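Local coordinates for alpha-L-arabinosidase (Xanthomonas axonopodis pv. citri, PDB 6D25), which probably removes L-arabinofuranosyl side groups from arabinoxylans, including internal di-substituted units, as a GH51 arabinofuranosidase found as a trimer in the crystal, at residues Pro40-Ser45 against Gln361-Val366; Phe49-Glu54 against Ala372-Val377; Leu263-Tyr268 against Leu296-Leu301; Leu410-Gln415 against Val441-Thr446. All coordinates share one frame; numbering follows the deposited sequence.

Contact 1 (Pro40-Ser45 against Gln361-Val366); sequences PGAQVS and QHAERV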
# COMPACT_ATOMS: atom_id res chain seq x y z
N PRO A 40 -32.24 -35.99 -5.73
CA PRO A 40 -32.07 -34.55 -5.57
C PRO A 40 -30.69 -34.17 -5.00
O PRO A 40 -30.21 -34.86 -4.11
CB PRO A 40 -33.18 -34.11 -4.61
CG PRO A 40 -33.50 -35.38 -3.81
CD PRO A 40 -33.33 -36.46 -4.85
N GLY A 41 -30.07 -33.12 -5.55
CA GLY A 41 -28.74 -32.68 -5.16
C GLY A 41 -28.78 -31.33 -4.48
O GLY A 41 -29.66 -31.07 -3.70
N ALA A 42 -27.79 -30.50 -4.75
CA ALA A 42 -27.57 -29.26 -4.01
C ALA A 42 -28.56 -28.18 -4.45
O ALA A 42 -29.17 -28.28 -5.56
CB ALA A 42 -26.15 -28.80 -4.28
N GLN A 43 -28.68 -27.15 -3.63
CA GLN A 43 -29.47 -25.99 -3.99
C GLN A 43 -28.78 -25.23 -5.12
O GLN A 43 -27.58 -24.94 -5.06
CB GLN A 43 -29.70 -25.06 -2.79
CG GLN A 43 -30.44 -23.78 -3.18
CD GLN A 43 -30.54 -22.77 -2.05
OE1 GLN A 43 -31.56 -22.67 -1.41
NE2 GLN A 43 -29.47 -22.04 -1.78
N VAL A 44 -29.58 -24.89 -6.13
CA VAL A 44 -29.13 -24.03 -7.21
C VAL A 44 -29.44 -22.59 -6.76
O VAL A 44 -30.61 -22.16 -6.75
CB VAL A 44 -29.86 -24.37 -8.52
CG1 VAL A 44 -29.47 -23.44 -9.65
CG2 VAL A 44 -29.65 -25.83 -8.92
N SER A 45 -28.40 -21.88 -6.31
CA SER A 45 -28.61 -20.58 -5.69
C SER A 45 -29.24 -19.61 -6.69
O SER A 45 -28.79 -19.48 -7.82
CB SER A 45 -27.33 -19.98 -5.13
OG SER A 45 -27.60 -18.69 -4.60
N GLN A 361 -24.88 -27.49 -12.62
CA GLN A 361 -24.19 -28.77 -12.45
C GLN A 361 -23.08 -28.67 -11.39
O GLN A 361 -22.52 -29.70 -10.99
CB GLN A 361 -23.53 -29.24 -13.76
CG GLN A 361 -24.47 -29.45 -14.91
CD GLN A 361 -25.70 -30.22 -14.48
OE1 GLN A 361 -25.60 -31.42 -14.16
NE2 GLN A 361 -26.84 -29.50 -14.40
N HIS A 362 -22.71 -27.45 -10.98
CA HIS A 362 -21.61 -27.23 -10.03
C HIS A 362 -22.14 -26.48 -8.82
O HIS A 362 -21.40 -25.71 -8.19
CB HIS A 362 -20.47 -26.44 -10.72
CG HIS A 362 -19.79 -27.23 -11.78
ND1 HIS A 362 -18.76 -28.10 -11.47
CD2 HIS A 362 -19.96 -27.28 -13.12
CE1 HIS A 362 -18.34 -28.70 -12.58
NE2 HIS A 362 -19.06 -28.21 -13.63
N ALA A 363 -23.40 -26.76 -8.45
CA ALA A 363 -24.15 -25.88 -7.54
C ALA A 363 -23.60 -25.95 -6.11
O ALA A 363 -23.88 -25.05 -5.33
CB ALA A 363 -25.61 -26.27 -7.54
N GLU A 364 -22.88 -27.00 -5.73
CA GLU A 364 -22.33 -27.02 -4.35
C GLU A 364 -21.23 -25.96 -4.17
O GLU A 364 -21.12 -25.37 -3.09
CB GLU A 364 -21.84 -28.38 -3.87
CG GLU A 364 -21.16 -29.21 -4.92
CD GLU A 364 -22.12 -29.81 -5.95
OE1 GLU A 364 -22.02 -29.40 -7.19
OE2 GLU A 364 -23.02 -30.65 -5.51
N ARG A 365 -20.48 -25.69 -5.23
CA ARG A 365 -19.34 -24.76 -5.11
C ARG A 365 -19.68 -23.41 -5.74
O ARG A 365 -19.35 -22.37 -5.17
CB ARG A 365 -18.11 -25.37 -5.76
CG ARG A 365 -16.89 -24.44 -5.79
CD ARG A 365 -16.26 -24.11 -4.44
NE ARG A 365 -15.47 -25.22 -3.93
CZ ARG A 365 -14.75 -25.15 -2.81
NH1 ARG A 365 -14.75 -24.02 -2.11
NH2 ARG A 365 -14.03 -26.21 -2.42
N VAL A 366 -20.27 -23.42 -6.94
CA VAL A 366 -20.60 -22.19 -7.63
C VAL A 366 -21.95 -21.69 -7.13
O VAL A 366 -23.01 -22.30 -7.46
CB VAL A 366 -20.62 -22.38 -9.16
CG1 VAL A 366 -20.92 -21.06 -9.85
CG2 VAL A 366 -19.29 -22.94 -9.67
O HOH W 1 -25.82 -31.17 -6.61
O HOH W 2 -25.71 -24.57 -3.17
O HOH W 3 -25.58 -22.81 -6.36

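Contact 2 (Phe49-Glu54 against Ala372-Val377); sequences FGQFAE and AQMVNV. With GOL (glycerol), chain G.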
# COMPACT_ATOMS: atom_id res chain seq x y z
N PHE A 49 -28.03 -15.96 -10.90
CA PHE A 49 -28.68 -15.07 -11.87
C PHE A 49 -28.37 -13.60 -11.58
O PHE A 49 -29.15 -12.72 -11.96
CB PHE A 49 -30.20 -15.35 -11.84
CG PHE A 49 -30.48 -16.78 -12.25
CD1 PHE A 49 -30.44 -17.13 -13.59
CD2 PHE A 49 -30.63 -17.78 -11.31
CE1 PHE A 49 -30.60 -18.47 -13.98
CE2 PHE A 49 -30.86 -19.09 -11.70
CZ PHE A 49 -30.79 -19.44 -13.03
N GLY A 50 -27.23 -13.34 -10.94
CA GLY A 50 -26.81 -11.98 -10.64
C GLY A 50 -26.57 -11.15 -11.89
O GLY A 50 -26.27 -11.68 -13.02
N GLN A 51 -26.75 -9.84 -11.70
CA GLN A 51 -26.51 -8.84 -12.72
C GLN A 51 -25.31 -7.97 -12.27
O GLN A 51 -24.84 -8.05 -11.13
CB GLN A 51 -27.76 -7.99 -12.94
CG GLN A 51 -29.01 -8.77 -13.33
CD GLN A 51 -29.01 -9.23 -14.77
OE1 GLN A 51 -28.26 -8.74 -15.62
NE2 GLN A 51 -29.87 -10.20 -15.07
N PHE A 52 -24.83 -7.17 -13.20
CA PHE A 52 -23.61 -6.42 -13.05
C PHE A 52 -23.75 -5.11 -13.80
O PHE A 52 -23.86 -5.11 -15.02
CB PHE A 52 -22.45 -7.30 -13.55
CG PHE A 52 -21.11 -6.65 -13.68
CD1 PHE A 52 -20.73 -5.58 -12.86
CD2 PHE A 52 -20.20 -7.13 -14.61
CE1 PHE A 52 -19.49 -4.99 -13.03
CE2 PHE A 52 -18.96 -6.52 -14.77
CZ PHE A 52 -18.61 -5.46 -13.98
N ALA A 53 -23.75 -3.99 -13.06
CA ALA A 53 -23.96 -2.68 -13.63
C ALA A 53 -22.77 -1.76 -13.34
O ALA A 53 -22.78 -1.01 -12.33
CB ALA A 53 -25.24 -2.10 -13.10
N GLU A 54 -21.75 -1.79 -14.21
CA GLU A 54 -20.61 -0.92 -14.09
C GLU A 54 -20.99 0.47 -14.59
O GLU A 54 -21.83 0.61 -15.49
CB GLU A 54 -19.43 -1.47 -14.92
CG GLU A 54 -18.13 -0.69 -14.80
CD GLU A 54 -16.90 -1.41 -15.33
OE1 GLU A 54 -17.08 -2.50 -15.94
OE2 GLU A 54 -15.76 -0.90 -15.16
N ALA A 372 -22.11 -10.04 -17.53
CA ALA A 372 -21.65 -8.72 -17.94
C ALA A 372 -22.39 -8.26 -19.20
O ALA A 372 -22.24 -8.91 -20.24
CB ALA A 372 -20.17 -8.78 -18.22
N GLN A 373 -23.15 -7.16 -19.18
CA GLN A 373 -23.56 -6.35 -18.04
C GLN A 373 -25.06 -6.10 -18.20
O GLN A 373 -25.68 -6.69 -19.09
CB GLN A 373 -22.77 -5.04 -18.01
CG GLN A 373 -21.30 -5.23 -17.61
CD GLN A 373 -20.57 -3.95 -17.30
OE1 GLN A 373 -21.21 -2.92 -17.02
NE2 GLN A 373 -19.25 -4.02 -17.34
N MET A 374 -25.67 -5.26 -17.37
CA MET A 374 -27.10 -5.35 -17.16
C MET A 374 -27.87 -4.61 -18.27
O MET A 374 -28.82 -5.18 -18.83
CB MET A 374 -27.48 -4.80 -15.78
CG MET A 374 -28.90 -5.11 -15.37
SD MET A 374 -29.24 -4.61 -13.65
CE MET A 374 -29.25 -2.83 -13.82
N VAL A 375 -27.53 -3.33 -18.55
CA VAL A 375 -28.23 -2.54 -19.54
C VAL A 375 -27.21 -1.89 -20.48
O VAL A 375 -26.22 -1.35 -20.01
CB VAL A 375 -29.10 -1.45 -18.87
CG1 VAL A 375 -29.96 -0.71 -19.88
CG2 VAL A 375 -29.97 -2.02 -17.77
N ASN A 376 -27.43 -1.99 -21.78
CA ASN A 376 -26.69 -1.21 -22.81
C ASN A 376 -25.21 -1.62 -22.96
O ASN A 376 -24.51 -0.97 -23.75
CB ASN A 376 -26.78 0.29 -22.54
CG ASN A 376 -28.15 0.83 -22.87
OD1 ASN A 376 -28.80 0.29 -23.77
ND2 ASN A 376 -28.56 1.88 -22.17
N VAL A 377 -24.72 -2.61 -22.22
CA VAL A 377 -23.27 -2.89 -22.15
C VAL A 377 -23.09 -4.41 -22.25
O VAL A 377 -23.74 -5.17 -21.51
CB VAL A 377 -22.68 -2.37 -20.82
CG1 VAL A 377 -21.26 -2.83 -20.61
CG2 VAL A 377 -22.77 -0.85 -20.74
C1 GOL G . -14.80 -4.97 -16.25
O1 GOL G . -14.73 -3.53 -16.13
C2 GOL G . -14.70 -5.42 -17.74
O2 GOL G . -14.36 -6.82 -17.75
C3 GOL G . -16.01 -5.17 -18.49
O3 GOL G . -17.17 -5.92 -17.99
O HOH W 4 -23.27 -1.16 -17.07

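Contact 3 (Leu263-Tyr268 against Leu296-Leu301); sequences LSMHYY and LVMDEL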
# COMPACT_ATOMS: atom_id res chain seq x y z
N LEU A 263 -14.67 -16.44 -3.77
CA LEU A 263 -13.53 -16.14 -4.63
C LEU A 263 -14.08 -15.89 -6.04
O LEU A 263 -14.77 -16.74 -6.57
CB LEU A 263 -12.57 -17.32 -4.65
CG LEU A 263 -11.33 -17.12 -5.53
CD1 LEU A 263 -10.42 -16.08 -4.95
CD2 LEU A 263 -10.56 -18.41 -5.71
N SER A 264 -13.80 -14.73 -6.62
CA SER A 264 -14.37 -14.41 -7.93
C SER A 264 -13.54 -15.06 -9.05
O SER A 264 -12.36 -15.21 -8.93
CB SER A 264 -14.53 -12.94 -8.13
OG SER A 264 -13.27 -12.34 -8.21
N MET A 265 -14.19 -15.48 -10.10
CA MET A 265 -13.53 -15.87 -11.33
C MET A 265 -14.24 -15.17 -12.49
O MET A 265 -15.40 -14.84 -12.38
CB MET A 265 -13.54 -17.38 -11.53
CG MET A 265 -14.88 -18.01 -11.73
SD MET A 265 -14.70 -19.75 -12.40
CE MET A 265 -14.44 -19.40 -14.14
N HIS A 266 -13.50 -14.93 -13.56
CA HIS A 266 -13.99 -14.17 -14.72
C HIS A 266 -13.68 -15.00 -15.97
O HIS A 266 -12.53 -15.45 -16.11
CB HIS A 266 -13.29 -12.81 -14.85
CG HIS A 266 -13.56 -11.89 -13.72
ND1 HIS A 266 -12.90 -10.72 -13.54
CD2 HIS A 266 -14.50 -11.91 -12.76
CE1 HIS A 266 -13.38 -10.08 -12.50
NE2 HIS A 266 -14.35 -10.79 -12.00
N TYR A 267 -14.69 -15.17 -16.85
CA TYR A 267 -14.44 -15.76 -18.16
C TYR A 267 -15.45 -15.23 -19.18
O TYR A 267 -16.65 -15.50 -19.07
CB TYR A 267 -14.56 -17.29 -18.12
CG TYR A 267 -14.37 -17.93 -19.48
CD1 TYR A 267 -13.16 -17.83 -20.15
CD2 TYR A 267 -15.42 -18.58 -20.12
CE1 TYR A 267 -12.98 -18.35 -21.42
CE2 TYR A 267 -15.25 -19.10 -21.40
CZ TYR A 267 -14.04 -18.99 -22.05
OH TYR A 267 -13.89 -19.50 -23.32
N TYR A 268 -14.95 -14.50 -20.16
CA TYR A 268 -15.73 -14.00 -21.28
C TYR A 268 -15.63 -14.96 -22.45
O TYR A 268 -14.60 -15.57 -22.72
CB TYR A 268 -15.23 -12.63 -21.73
CG TYR A 268 -15.55 -11.53 -20.76
CD1 TYR A 268 -16.81 -10.96 -20.73
CD2 TYR A 268 -14.62 -11.09 -19.84
CE1 TYR A 268 -17.13 -9.96 -19.83
CE2 TYR A 268 -14.94 -10.11 -18.91
CZ TYR A 268 -16.20 -9.53 -18.91
OH TYR A 268 -16.53 -8.55 -17.99
N LEU A 296 -18.57 -23.02 -23.78
CA LEU A 296 -18.62 -24.28 -23.05
C LEU A 296 -17.34 -24.54 -22.23
O LEU A 296 -17.35 -25.37 -21.31
CB LEU A 296 -18.88 -25.42 -24.03
CG LEU A 296 -20.34 -25.55 -24.49
CD1 LEU A 296 -20.44 -26.53 -25.64
CD2 LEU A 296 -21.20 -26.02 -23.36
N VAL A 297 -16.30 -23.80 -22.52
CA VAL A 297 -15.04 -23.92 -21.79
C VAL A 297 -15.28 -23.58 -20.29
O VAL A 297 -14.55 -24.06 -19.41
CB VAL A 297 -13.97 -23.02 -22.44
CG1 VAL A 297 -12.72 -22.91 -21.58
CG2 VAL A 297 -13.60 -23.47 -23.84
N MET A 298 -16.31 -22.79 -20.00
CA MET A 298 -16.70 -22.49 -18.60
C MET A 298 -16.73 -23.77 -17.74
O MET A 298 -16.35 -23.73 -16.57
CB MET A 298 -18.05 -21.80 -18.56
CG MET A 298 -18.53 -21.43 -17.17
SD MET A 298 -17.58 -20.13 -16.37
CE MET A 298 -18.21 -18.65 -17.16
N ASP A 299 -17.21 -24.89 -18.29
CA ASP A 299 -17.32 -26.09 -17.49
C ASP A 299 -15.93 -26.59 -17.04
O ASP A 299 -15.75 -26.94 -15.89
CB ASP A 299 -18.08 -27.21 -18.21
CG ASP A 299 -18.30 -28.39 -17.27
OD1 ASP A 299 -19.03 -28.26 -16.30
OD2 ASP A 299 -17.67 -29.40 -17.47
N GLU A 300 -14.97 -26.63 -17.97
CA GLU A 300 -13.60 -27.04 -17.66
C GLU A 300 -12.98 -26.10 -16.62
O GLU A 300 -12.33 -26.55 -15.67
CB GLU A 300 -12.76 -27.07 -18.94
CG GLU A 300 -11.31 -27.36 -18.69
CD GLU A 300 -10.41 -27.29 -19.92
OE1 GLU A 300 -10.95 -27.21 -21.07
OE2 GLU A 300 -9.17 -27.32 -19.71
N LEU A 301 -13.14 -24.79 -16.81
CA LEU A 301 -12.58 -23.79 -15.87
C LEU A 301 -13.17 -24.00 -14.48
O LEU A 301 -12.41 -24.05 -13.49
CB LEU A 301 -12.89 -22.38 -16.36
CG LEU A 301 -12.27 -21.98 -17.70
CD1 LEU A 301 -12.72 -20.58 -18.06
CD2 LEU A 301 -10.74 -22.06 -17.70

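Contact 4 (Leu410-Gln415 against Val441-Thr446); sequences LPLQLQ and VYIALT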
# COMPACT_ATOMS: atom_id res chain seq x y z
N LEU A 410 -31.34 -31.55 -10.11
CA LEU A 410 -31.61 -32.94 -10.42
C LEU A 410 -30.64 -33.43 -11.50
O LEU A 410 -30.41 -32.74 -12.50
CB LEU A 410 -33.04 -33.12 -10.92
CG LEU A 410 -34.14 -32.61 -9.98
CD1 LEU A 410 -35.49 -32.75 -10.65
CD2 LEU A 410 -34.15 -33.32 -8.64
N PRO A 411 -30.07 -34.63 -11.31
CA PRO A 411 -29.14 -35.17 -12.31
C PRO A 411 -29.86 -35.42 -13.63
O PRO A 411 -30.90 -36.09 -13.63
CB PRO A 411 -28.61 -36.49 -11.73
CG PRO A 411 -28.78 -36.27 -10.21
CD PRO A 411 -30.03 -35.43 -10.08
N LEU A 412 -29.33 -34.87 -14.70
CA LEU A 412 -29.82 -35.13 -16.07
C LEU A 412 -28.61 -35.58 -16.89
O LEU A 412 -27.71 -34.80 -17.09
CB LEU A 412 -30.47 -33.88 -16.66
CG LEU A 412 -30.92 -34.03 -18.13
CD1 LEU A 412 -32.09 -34.99 -18.29
CD2 LEU A 412 -31.36 -32.70 -18.70
N GLN A 413 -28.59 -36.83 -17.32
CA GLN A 413 -27.51 -37.36 -18.16
C GLN A 413 -28.01 -37.47 -19.60
O GLN A 413 -29.04 -38.07 -19.80
CB GLN A 413 -27.08 -38.76 -17.67
CG GLN A 413 -25.63 -39.09 -18.03
CD GLN A 413 -25.33 -40.55 -18.36
OE1 GLN A 413 -25.90 -41.49 -17.79
NE2 GLN A 413 -24.41 -40.75 -19.29
N LEU A 414 -27.35 -36.84 -20.55
CA LEU A 414 -27.76 -36.93 -21.97
C LEU A 414 -26.70 -37.70 -22.74
O LEU A 414 -25.54 -37.40 -22.58
CB LEU A 414 -27.93 -35.53 -22.57
CG LEU A 414 -29.01 -34.66 -21.94
CD1 LEU A 414 -29.04 -33.31 -22.58
CD2 LEU A 414 -30.36 -35.30 -22.07
N GLN A 415 -27.12 -38.61 -23.58
CA GLN A 415 -26.24 -39.25 -24.55
C GLN A 415 -26.54 -38.65 -25.92
O GLN A 415 -27.58 -38.90 -26.49
CB GLN A 415 -26.41 -40.77 -24.54
CG GLN A 415 -25.71 -41.37 -23.32
CD GLN A 415 -26.68 -41.85 -22.27
OE1 GLN A 415 -27.51 -42.71 -22.58
NE2 GLN A 415 -26.57 -41.35 -21.03
N VAL A 441 -41.08 -30.15 -11.39
CA VAL A 441 -39.81 -30.44 -12.04
C VAL A 441 -39.75 -29.67 -13.37
O VAL A 441 -40.74 -29.66 -14.12
CB VAL A 441 -39.61 -31.94 -12.26
CG1 VAL A 441 -38.44 -32.25 -13.17
CG2 VAL A 441 -39.50 -32.65 -10.93
N TYR A 442 -38.61 -29.03 -13.63
CA TYR A 442 -38.35 -28.32 -14.86
C TYR A 442 -37.12 -28.90 -15.56
O TYR A 442 -36.15 -29.29 -14.89
CB TYR A 442 -38.11 -26.83 -14.61
CG TYR A 442 -39.32 -26.07 -14.13
CD1 TYR A 442 -39.75 -26.16 -12.81
CD2 TYR A 442 -40.05 -25.28 -14.99
CE1 TYR A 442 -40.86 -25.45 -12.36
CE2 TYR A 442 -41.17 -24.58 -14.56
CZ TYR A 442 -41.58 -24.67 -13.25
OH TYR A 442 -42.68 -23.98 -12.83
N ILE A 443 -37.20 -28.99 -16.90
CA ILE A 443 -36.11 -29.51 -17.72
C ILE A 443 -35.82 -28.49 -18.81
O ILE A 443 -36.75 -28.14 -19.55
CB ILE A 443 -36.44 -30.85 -18.40
CG1 ILE A 443 -36.99 -31.90 -17.44
CG2 ILE A 443 -35.22 -31.31 -19.22
CD1 ILE A 443 -37.61 -33.08 -18.16
N ALA A 444 -34.56 -28.03 -18.86
CA ALA A 444 -34.08 -27.14 -19.90
C ALA A 444 -33.32 -27.97 -20.93
O ALA A 444 -32.49 -28.80 -20.53
CB ALA A 444 -33.22 -26.08 -19.30
N LEU A 445 -33.59 -27.74 -22.21
CA LEU A 445 -32.82 -28.36 -23.28
C LEU A 445 -32.48 -27.29 -24.33
O LEU A 445 -33.35 -26.46 -24.70
CB LEU A 445 -33.65 -29.47 -23.94
CG LEU A 445 -34.00 -30.68 -23.07
CD1 LEU A 445 -35.03 -31.53 -23.78
CD2 LEU A 445 -32.75 -31.51 -22.74
N THR A 446 -31.27 -27.36 -24.85
CA THR A 446 -30.78 -26.50 -25.88
C THR A 446 -30.25 -27.36 -27.04
O THR A 446 -29.44 -28.27 -26.81
CB THR A 446 -29.63 -25.62 -25.36
OG1 THR A 446 -30.17 -24.77 -24.34
CG2 THR A 446 -29.02 -24.77 -26.45

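Contact 1 (Pro40-Ser45 against Gln361-Val366)
Ala-42 and Ala-363 meet methyl to methyl where the β-sandwich domain leans against the floor of the (β/α)8 barrel: Pro-40-Ser-45 carries the short strand 43-44, which pairs with strand 407-421, and Gln-361-Val-366 is the turn from helix 346-361 into the last barrel strand. The Ala-363 methyl makes several of the contacts. Its CB lies 3.4 Å from Gln-43 O and also touches Val-44 CG2 at 4.3 Å, so the one methyl touches a backbone carbonyl and a branched side chain of the same segment.

Glu-364 is worth following outward. At CB the chain starts off alongside this meeting; CG falls between the backbone N and the carbonyl carbon (chi1 38°), and a second bend (chi2 -74°) brings the carboxylate round to the Pro-40-Ser-45 segment. There OE2 stops 3.8 Å from Ala-42 CB and accepts from water 1 at 3.1 Å.

No direct hydrogen bond crosses the interface; water does that work. Water 2 donates to both Gln-43 O and Ala-363 O, and water 3 accepts from Ser-45 N. Beyond the contact, Gly-41, Ala-42 and Val-44 are bonded through their backbones to strand 407-421. Water 1 completes its bridge by accepting from Ala-42 N at 2.8 Å.

Contact 2 (Phe49-Glu54 against Ala372-Val377)
Gln-373 and Glu-54 meet where the (β/α)8 barrel closes, beside a pocket holding a glycerol: Phe-49-Glu-54 includes the first barrel strand, 51-52, and Ala-372-Val-377 is the loop leaving the last one, 366-371. A cis peptide bond between Ala-372 and Gln-373 shapes the turn into this loop.

Gln-373 does most of the work. With CG anti to the carbonyl carbon (chi1 -72°), that atom sits over one face of the Phe-52 ring, 4.1 Å from the centroid in a CH-pi contact; the extended chain beyond it (chi2 -168°) carries the amide on to Glu-54. Amide and carboxylate planes are only 16° apart, with OE1 of Glu-54 tilted out of the amide plane. NE2 of Gln-373 donates to the anti lone pair of Glu-54 OE1 at 3.0 Å, while Glu-54 N returns a bond to Gln-373 OE1 at 3.1 Å, coming in from above the carbonyl plane. These two bonds fix the rotation of the amide.

Behind them Met-374 crosses Gln-51 at about a right angle, its SD 3.8 Å from Gln-51 CB, and its N makes a weak bond to Phe-52 O.

The glycerol, probably from the crystallisation liquor, is also hydrogen-bonded to Tyr-268, the backbone N of Cys-100 and Glu-324, consistent with a sugar-binding pocket. Its O1 donates to Glu-54 OE1 at 2.6 Å, and its O3 accepts from Gln-373 NE2 at 2.9 Å.

Contact 3 (Leu263-Tyr268 against Leu296-Leu301)
Tyr-267 lies against Leu-301 and its helix neighbours in a β-α unit of the (β/α)8 barrel, where the sixth strand, 262-269, is backed by helix 285-312. The strand and helix segments run nearly antiparallel, at 154°, with axes 9.3 Å apart.

Leu-301, Met-298 and Val-297 pack round the tyrosine ring. Leu-301 pushes its CD1 methyl onto one face, off-centre toward the CG side, reaching 3.4 Å from Tyr-267 CG in a CH-pi contact. Met-298 works at the edge instead: its side chain bends at chi2 and chi3 (68° and 78°), and this double bend folds CE back to 4.0 Å from Tyr-267 CB, near the ring plane. Met-298 also touches Val-322 and Trp-325 of the next strand, 319-325. At the far end the side chains of Val-297 and Tyr-267 cross at about a right angle, with Val-297 CB 3.6 Å from Tyr-267 OH. The hydroxyl is hydrogen-bonded to Arg-294 O, about one turn before Met-298, so the ring is held at its tip as well as on its face.

Two residues earlier in the strand, the second bump is Met-265. Its methyl fits between two helix residues, CE lying 3.9 Å from Met-298 SD and 4.0 Å from Leu-301 CB.

Contact 4 (Leu410-Gln415 against Val441-Thr446)
Leu-410 sets its CD1 into the fork of Val-441, 3.9 Å from CG1 and 4.0 Å from CG2 of that valine. Here two strands of the C-terminal β-sandwich face each other through their side chains. No hydrogen bond links them, and the segment axes come no closer than 10.3 Å, crossing at -31°; the two strands flank 424-435 in one curled sheet, and the curl lets their side chains meet.

Two more leucines continue the seam. Leu-412 has CG anti to the backbone N (chi1 176°), unlike Leu-410 and Leu-414, and from there its CD2 reaches across to Ile-443, 4.1 Å from CG2, the two side chains crossing at about a right angle. The same Leu-412 CD2 lies 4.4 Å from Leu-445 CD2 as well. That Leu-445 methyl also meets Leu-414 CD1 at 4.1 Å, with the pair set obliquely. The whole interface is aliphatic, methyl on methyl.

Leu-35 of strand 29-36 adds to this core, touching Leu-410, Leu-412, Val-441 and Ile-443. Strand 424-435 pairs with both strands of the contact, and strand 513-519 flanks 441-447 on its other edge. Tyr-442 and Ala-444 instead touch the loop beyond helix 393-400, and Thr-446 is hydrogen-bonded to Ser-353 of helix 346-361.

Contacts 2 and 3 belong to the (β/α)8 barrel and share its parallel sheet; their centres are about 17 Å apart, and they touch where Ala-372 packs on Tyr-268. Contact 4 lies in the β-sandwich, its centre about 27 Å from that of contact 2. Between the domains sits contact 1, centre to centre about 14 Å from contact 4 and about 16 Å from contact 3. It touches both, through Pro-40 on Leu-410 and through a probable hydrogen bond from His-362 to Asp-299. Along the chain contacts 1 and 2 interleave, contact 3 is nested inside both, and contact 4 follows. Thus the chain's early part joins the sandwich as well as opening the barrel, tying the two domains together.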